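Local coordinates for exopolygalacturonase (Yersinia enterocolitica, PDB 2UVF), which hydrolyses polygalacturonan from a chain end as a family 28 exopolygalacturonase, probably releasing digalacturonic acid, at residues A228-R240 with F407-E419. Sequence-based numbering, arbitrary orientation.
Sequences AGYRLYPYSTIER and FAAGTGEKAQEQE. With ADA (alpha-D-galactopyranuronic acid), chain C; SO4 (sulfate ion), chain D.
Y235 OH meets T411 N and Q418 NE2 across the contact between 228-240 and 407-419, and illustrates how one phenol oxygen can gather donors from two places in a facing loop. The backbone N of T411 donates to Y235 OH at 2.9 Å and 159°, and Q418 NE2 adds a weak, bent bond to it at 2.8 Å. The Q418 amide, its plane 88° from the Y235 ring, meets that ring at the edge; the same NE2 also donates to A415 O, in the carbonyl plane on a lone pair, a second bond that fixes how the amide is turned. Y233 OH, by contrast, is hydrogen-bonded to H443, another residue of the sugar pocket's surroundings.

Van der Waals contacts complete the interface. G410 CA lies 3.8 Å from the centroid of the Y233 ring in a CH-pi contact, while L232 CG covers the opposite face. With its CG anti to the carbonyl carbon (chi1 -56°), Y233 lays this ring against the glycine. K414 CB packs obliquely against Y235 CD2 at 3.5 Å, and E417 OE2 lies 3.2 Å from P234 CG, the two side chains passing in opposite directions.

Y233 to S236 form a type I beta turn, so both tyrosines belong to a loop that leans on the segment leaving strand 405-408 of the parallel beta-helix characteristic of family 28.

On the ligand side, R240 binds the galacturonate carboxylate edge-on through three hydrogen bonds: NH1 and NH2 both reach O6A, at 2.8 and 2.9 Å, and NH2 also reaches O6B. L232 CD2 and A408 CB approach the sugar at O4 and O3, and N406 and H355 are further hydrogen-bond partners.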
loop_
_atom_site.group_PDB
_atom_site.type_symbol
_atom_site.label_atom_id
_atom_site.label_comp_id
_atom_site.label_asym_id
_atom_site.label_seq_id
_atom_site.Cartn_x
_atom_site.Cartn_y
_atom_site.Cartn_z
ATOM N N ALA A 228 -3.631 8.454 24.513
ATOM C CA ALA A 228 -3.658 9.441 23.426
ATOM C C ALA A 228 -2.455 9.253 22.504
ATOM O O ALA A 228 -1.341 9.027 22.976
ATOM C CB ALA A 228 -3.713 10.866 23.978
ATOM N N GLY A 229 -2.691 9.361 21.192
ATOM C CA GLY A 229 -1.702 8.987 20.188
ATOM C C GLY A 229 -1.170 10.105 19.331
ATOM O O GLY A 229 0.021 10.377 19.373
ATOM N N TYR A 230 -2.032 10.740 18.535
ATOM C CA TYR A 230 -1.594 11.730 17.541
ATOM C C TYR A 230 -2.783 12.471 16.936
ATOM O O TYR A 230 -3.919 12.006 17.035
ATOM C CB TYR A 230 -0.800 11.030 16.405
ATOM C CG TYR A 230 -1.665 10.183 15.485
ATOM C CD1 TYR A 230 -2.062 10.661 14.237
ATOM C CD2 TYR A 230 -2.107 8.916 15.876
ATOM C CE1 TYR A 230 -2.884 9.897 13.393
ATOM C CE2 TYR A 230 -2.908 8.156 15.053
ATOM C CZ TYR A 230 -3.296 8.646 13.810
ATOM O OH TYR A 230 -4.100 7.882 12.982
ATOM N N ARG A 231 -2.515 13.602 16.296
ATOM C CA ARG A 231 -3.459 14.230 15.392
ATOM C C ARG A 231 -2.914 14.059 13.973
ATOM O O ARG A 231 -1.737 14.299 13.730
ATOM C CB ARG A 231 -3.621 15.715 15.724
ATOM C CG ARG A 231 -4.457 16.005 16.959
ATOM C CD ARG A 231 -4.192 17.418 17.498
ATOM N NE ARG A 231 -5.295 17.910 18.327
ATOM C CZ ARG A 231 -5.434 17.667 19.630
ATOM N NH1 ARG A 231 -4.550 16.917 20.286
ATOM N NH2 ARG A 231 -6.475 18.165 20.282
ATOM N N LEU A 232 -3.773 13.638 13.043
ATOM C CA LEU A 232 -3.368 13.335 11.670
ATOM C C LEU A 232 -2.628 14.493 10.998
ATOM O O LEU A 232 -1.518 14.317 10.474
ATOM C CB LEU A 232 -4.580 12.912 10.827
ATOM C CG LEU A 232 -4.336 12.249 9.464
ATOM C CD1 LEU A 232 -3.679 10.892 9.648
ATOM C CD2 LEU A 232 -5.663 12.107 8.744
ATOM N N TYR A 233 -3.245 15.670 11.014
ATOM C CA TYR A 233 -2.637 16.867 10.439
ATOM C C TYR A 233 -2.445 17.928 11.531
ATOM O O TYR A 233 -3.043 17.808 12.608
ATOM C CB TYR A 233 -3.457 17.382 9.253
ATOM C CG TYR A 233 -3.647 16.334 8.171
ATOM C CD1 TYR A 233 -2.551 15.673 7.606
ATOM C CD2 TYR A 233 -4.919 15.988 7.734
ATOM C CE1 TYR A 233 -2.723 14.710 6.632
ATOM C CE2 TYR A 233 -5.100 15.019 6.772
ATOM C CZ TYR A 233 -3.999 14.375 6.223
ATOM O OH TYR A 233 -4.193 13.403 5.256
ATOM N N PRO A 234 -1.566 18.928 11.290
ATOM C CA PRO A 234 -1.408 20.002 12.296
ATOM C C PRO A 234 -2.740 20.685 12.636
ATOM O O PRO A 234 -2.933 21.127 13.769
ATOM C CB PRO A 234 -0.426 20.988 11.631
ATOM C CG PRO A 234 -0.380 20.604 10.165
ATOM C CD PRO A 234 -0.662 19.117 10.135
ATOM N N TYR A 235 -3.649 20.718 11.660
ATOM C CA TYR A 235 -4.953 21.373 11.746
ATOM C C TYR A 235 -6.090 20.405 12.062
ATOM O O TYR A 235 -7.273 20.754 11.891
ATOM C CB TYR A 235 -5.262 22.077 10.416
ATOM C CG TYR A 235 -4.873 21.278 9.179
ATOM C CD1 TYR A 235 -5.805 20.450 8.519
ATOM C CD2 TYR A 235 -3.574 21.356 8.661
ATOM C CE1 TYR A 235 -5.443 19.713 7.374
ATOM C CE2 TYR A 235 -3.196 20.623 7.511
ATOM C CZ TYR A 235 -4.138 19.813 6.875
ATOM O OH TYR A 235 -3.753 19.096 5.765
ATOM N N SER A 236 -5.733 19.189 12.484
ATOM C CA SER A 236 -6.737 18.178 12.844
ATOM C C SER A 236 -7.110 18.371 14.305
ATOM O O SER A 236 -6.242 18.340 15.176
ATOM C CB SER A 236 -6.226 16.751 12.577
ATOM O OG SER A 236 -6.265 16.445 11.188
ATOM N N THR A 237 -8.401 18.559 14.565
ATOM C CA THR A 237 -8.838 19.001 15.892
ATOM C C THR A 237 -9.149 17.890 16.898
ATOM O O THR A 237 -9.130 18.120 18.102
ATOM C CB THR A 237 -9.952 20.100 15.816
ATOM O OG1 THR A 237 -11.030 19.673 14.982
ATOM C CG2 THR A 237 -9.377 21.385 15.230
ATOM N N ILE A 238 -9.379 16.677 16.402
ATOM C CA ILE A 238 -9.684 15.531 17.251
ATOM C C ILE A 238 -8.464 14.599 17.376
ATOM O O ILE A 238 -7.912 14.116 16.374
ATOM C CB ILE A 238 -10.981 14.800 16.757
ATOM C CG1 ILE A 238 -12.155 15.794 16.697
ATOM C CG2 ILE A 238 -11.300 13.567 17.618
ATOM C CD1 ILE A 238 -13.343 15.343 15.861
ATOM N N GLU A 239 -8.032 14.384 18.617
ATOM C CA GLU A 239 -6.909 13.510 18.940
ATOM C C GLU A 239 -7.317 12.043 18.782
ATOM O O GLU A 239 -8.417 11.646 19.185
ATOM C CB GLU A 239 -6.445 13.790 20.378
ATOM C CG GLU A 239 -5.352 12.879 20.950
ATOM C CD GLU A 239 -3.934 13.313 20.632
ATOM O OE1 GLU A 239 -3.731 14.224 19.804
ATOM O OE2 GLU A 239 -3.001 12.728 21.215
ATOM N N ARG A 240 -6.419 11.246 18.204
ATOM C CA ARG A 240 -6.692 9.832 17.955
ATOM C C ARG A 240 -5.904 8.972 18.940
ATOM O O ARG A 240 -4.843 9.386 19.415
ATOM C CB ARG A 240 -6.334 9.480 16.507
ATOM C CG ARG A 240 -7.274 10.086 15.504
ATOM C CD ARG A 240 -6.790 9.861 14.099
ATOM N NE ARG A 240 -7.847 10.107 13.127
ATOM C CZ ARG A 240 -7.792 9.748 11.848
ATOM N NH1 ARG A 240 -6.731 9.116 11.358
ATOM N NH2 ARG A 240 -8.809 10.015 11.057
ATOM N N PHE A 407 -2.638 6.927 -0.918
ATOM C CA PHE A 407 -1.727 8.087 -0.772
ATOM C C PHE A 407 -2.495 9.305 -0.336
ATOM O O PHE A 407 -3.515 9.632 -0.915
ATOM C CB PHE A 407 -0.969 8.377 -2.062
ATOM C CG PHE A 407 -0.114 7.242 -2.509
ATOM C CD1 PHE A 407 1.135 7.039 -1.942
ATOM C CD2 PHE A 407 -0.568 6.361 -3.499
ATOM C CE1 PHE A 407 1.922 5.978 -2.357
ATOM C CE2 PHE A 407 0.217 5.304 -3.915
ATOM C CZ PHE A 407 1.463 5.100 -3.335
ATOM N N ALA A 408 -2.009 9.952 0.707
ATOM C CA ALA A 408 -2.675 11.121 1.271
ATOM C C ALA A 408 -1.686 12.293 1.357
ATOM O O ALA A 408 -0.505 12.089 1.629
ATOM C CB ALA A 408 -3.206 10.795 2.646
ATOM N N ALA A 409 -2.185 13.512 1.160
ATOM C CA ALA A 409 -1.328 14.698 1.246
ATOM C C ALA A 409 -1.941 15.900 2.001
ATOM O O ALA A 409 -1.471 17.034 1.872
ATOM C CB ALA A 409 -0.849 15.090 -0.123
ATOM N N GLY A 410 -2.955 15.635 2.820
ATOM C CA GLY A 410 -3.577 16.671 3.634
ATOM C C GLY A 410 -4.821 17.213 2.960
ATOM O O GLY A 410 -5.201 16.767 1.877
ATOM N N THR A 411 -5.478 18.173 3.604
ATOM C CA THR A 411 -6.751 18.674 3.097
ATOM C C THR A 411 -6.918 20.181 3.321
ATOM O O THR A 411 -6.729 20.686 4.439
ATOM C CB THR A 411 -7.982 17.890 3.688
ATOM O OG1 THR A 411 -8.116 18.136 5.093
ATOM C CG2 THR A 411 -7.819 16.410 3.497
ATOM N N GLY A 412 -7.273 20.876 2.246
ATOM C CA GLY A 412 -7.619 22.294 2.303
ATOM C C GLY A 412 -6.430 23.228 2.205
ATOM O O GLY A 412 -5.368 22.843 1.704
ATOM N N GLU A 413 -6.613 24.452 2.712
ATOM C CA GLU A 413 -5.639 25.538 2.565
ATOM C C GLU A 413 -4.381 25.367 3.406
ATOM O O GLU A 413 -3.294 25.740 2.964
ATOM C CB GLU A 413 -6.296 26.897 2.857
ATOM C CG GLU A 413 -5.646 28.089 2.147
ATOM C CD GLU A 413 -5.710 28.016 0.605
ATOM O OE1 GLU A 413 -6.564 27.289 0.060
ATOM O OE2 GLU A 413 -4.911 28.707 -0.068
ATOM N N LYS A 414 -4.531 24.824 4.613
ATOM C CA LYS A 414 -3.401 24.644 5.536
ATOM C C LYS A 414 -2.451 23.511 5.134
ATOM O O LYS A 414 -1.438 23.292 5.802
ATOM C CB LYS A 414 -3.908 24.373 6.959
ATOM C CG LYS A 414 -4.828 25.419 7.549
ATOM C CD LYS A 414 -4.086 26.388 8.445
ATOM C CE LYS A 414 -5.054 27.140 9.349
ATOM N NZ LYS A 414 -4.321 27.899 10.402
ATOM N N ALA A 415 -2.788 22.795 4.057
ATOM C CA ALA A 415 -2.102 21.552 3.665
ATOM C C ALA A 415 -0.590 21.669 3.473
ATOM O O ALA A 415 0.166 20.819 3.957
ATOM C CB ALA A 415 -2.756 20.944 2.428
ATOM N N GLN A 416 -0.155 22.723 2.787
ATOM C CA GLN A 416 1.280 22.950 2.492
ATOM C C GLN A 416 2.196 23.229 3.713
ATOM O O GLN A 416 3.415 23.352 3.555
ATOM C CB GLN A 416 1.471 23.999 1.367
ATOM C CG GLN A 416 0.871 25.385 1.639
ATOM C CD GLN A 416 -0.638 25.466 1.392
ATOM O OE1 GLN A 416 -1.369 24.494 1.590
ATOM N NE2 GLN A 416 -1.108 26.642 0.968
ATOM N N GLU A 417 1.618 23.309 4.916
ATOM C CA GLU A 417 2.402 23.230 6.176
ATOM C C GLU A 417 3.241 21.935 6.232
ATOM O O GLU A 417 4.057 21.732 7.146
ATOM C CB GLU A 417 1.475 23.301 7.408
ATOM C CG GLU A 417 0.865 24.692 7.684
ATOM C CD GLU A 417 -0.208 24.690 8.789
ATOM O OE1 GLU A 417 -1.052 25.620 8.792
ATOM O OE2 GLU A 417 -0.205 23.778 9.652
ATOM N N GLN A 418 3.022 21.075 5.234
ATOM C CA GLN A 418 3.579 19.720 5.171
ATOM C C GLN A 418 4.082 19.418 3.750
ATOM O O GLN A 418 3.614 20.001 2.769
ATOM C CB GLN A 418 2.516 18.678 5.590
ATOM C CG GLN A 418 1.250 19.267 6.275
ATOM C CD GLN A 418 0.062 18.316 6.262
ATOM O OE1 GLN A 418 0.114 17.240 6.876
ATOM N NE2 GLN A 418 -1.018 18.708 5.580
ATOM N N GLU A 419 5.054 18.515 3.674
ATOM C CA GLU A 419 5.612 17.984 2.424
ATOM C C GLU A 419 4.564 17.455 1.457
ATOM O O GLU A 419 3.542 16.923 1.878
ATOM C CB GLU A 419 6.433 16.765 2.771
ATOM C CG GLU A 419 7.901 16.930 2.979
ATOM C CD GLU A 419 8.479 15.621 3.455
ATOM O OE1 GLU A 419 9.708 15.535 3.617
ATOM O OE2 GLU A 419 7.678 14.672 3.682
HETATM C C1 ADA C . -8.768 9.290 4.153
HETATM C C2 ADA C . -7.329 9.156 3.614
HETATM C C3 ADA C . -6.611 8.087 4.461
HETATM C C4 ADA C . -6.607 8.506 5.964
HETATM C C5 ADA C . -8.060 8.707 6.451
HETATM C C6 ADA C . -8.293 9.160 7.918
HETATM O O2 ADA C . -7.323 8.828 2.210
HETATM O O3 ADA C . -5.295 7.851 3.971
HETATM O O4 ADA C . -5.842 9.697 6.175
HETATM O O5 ADA C . -8.780 9.630 5.578
HETATM O O6B ADA C . -9.084 10.115 8.084
HETATM O O6A ADA C . -7.706 8.553 8.847
HETATM S S SO4 D . 0.416 15.547 18.198
HETATM O O1 SO4 D . 0.499 14.404 19.110
HETATM O O2 SO4 D . -0.207 15.187 16.913
HETATM O O3 SO4 D . -0.391 16.607 18.821
HETATM O O4 SO4 D . 1.788 16.027 17.996
#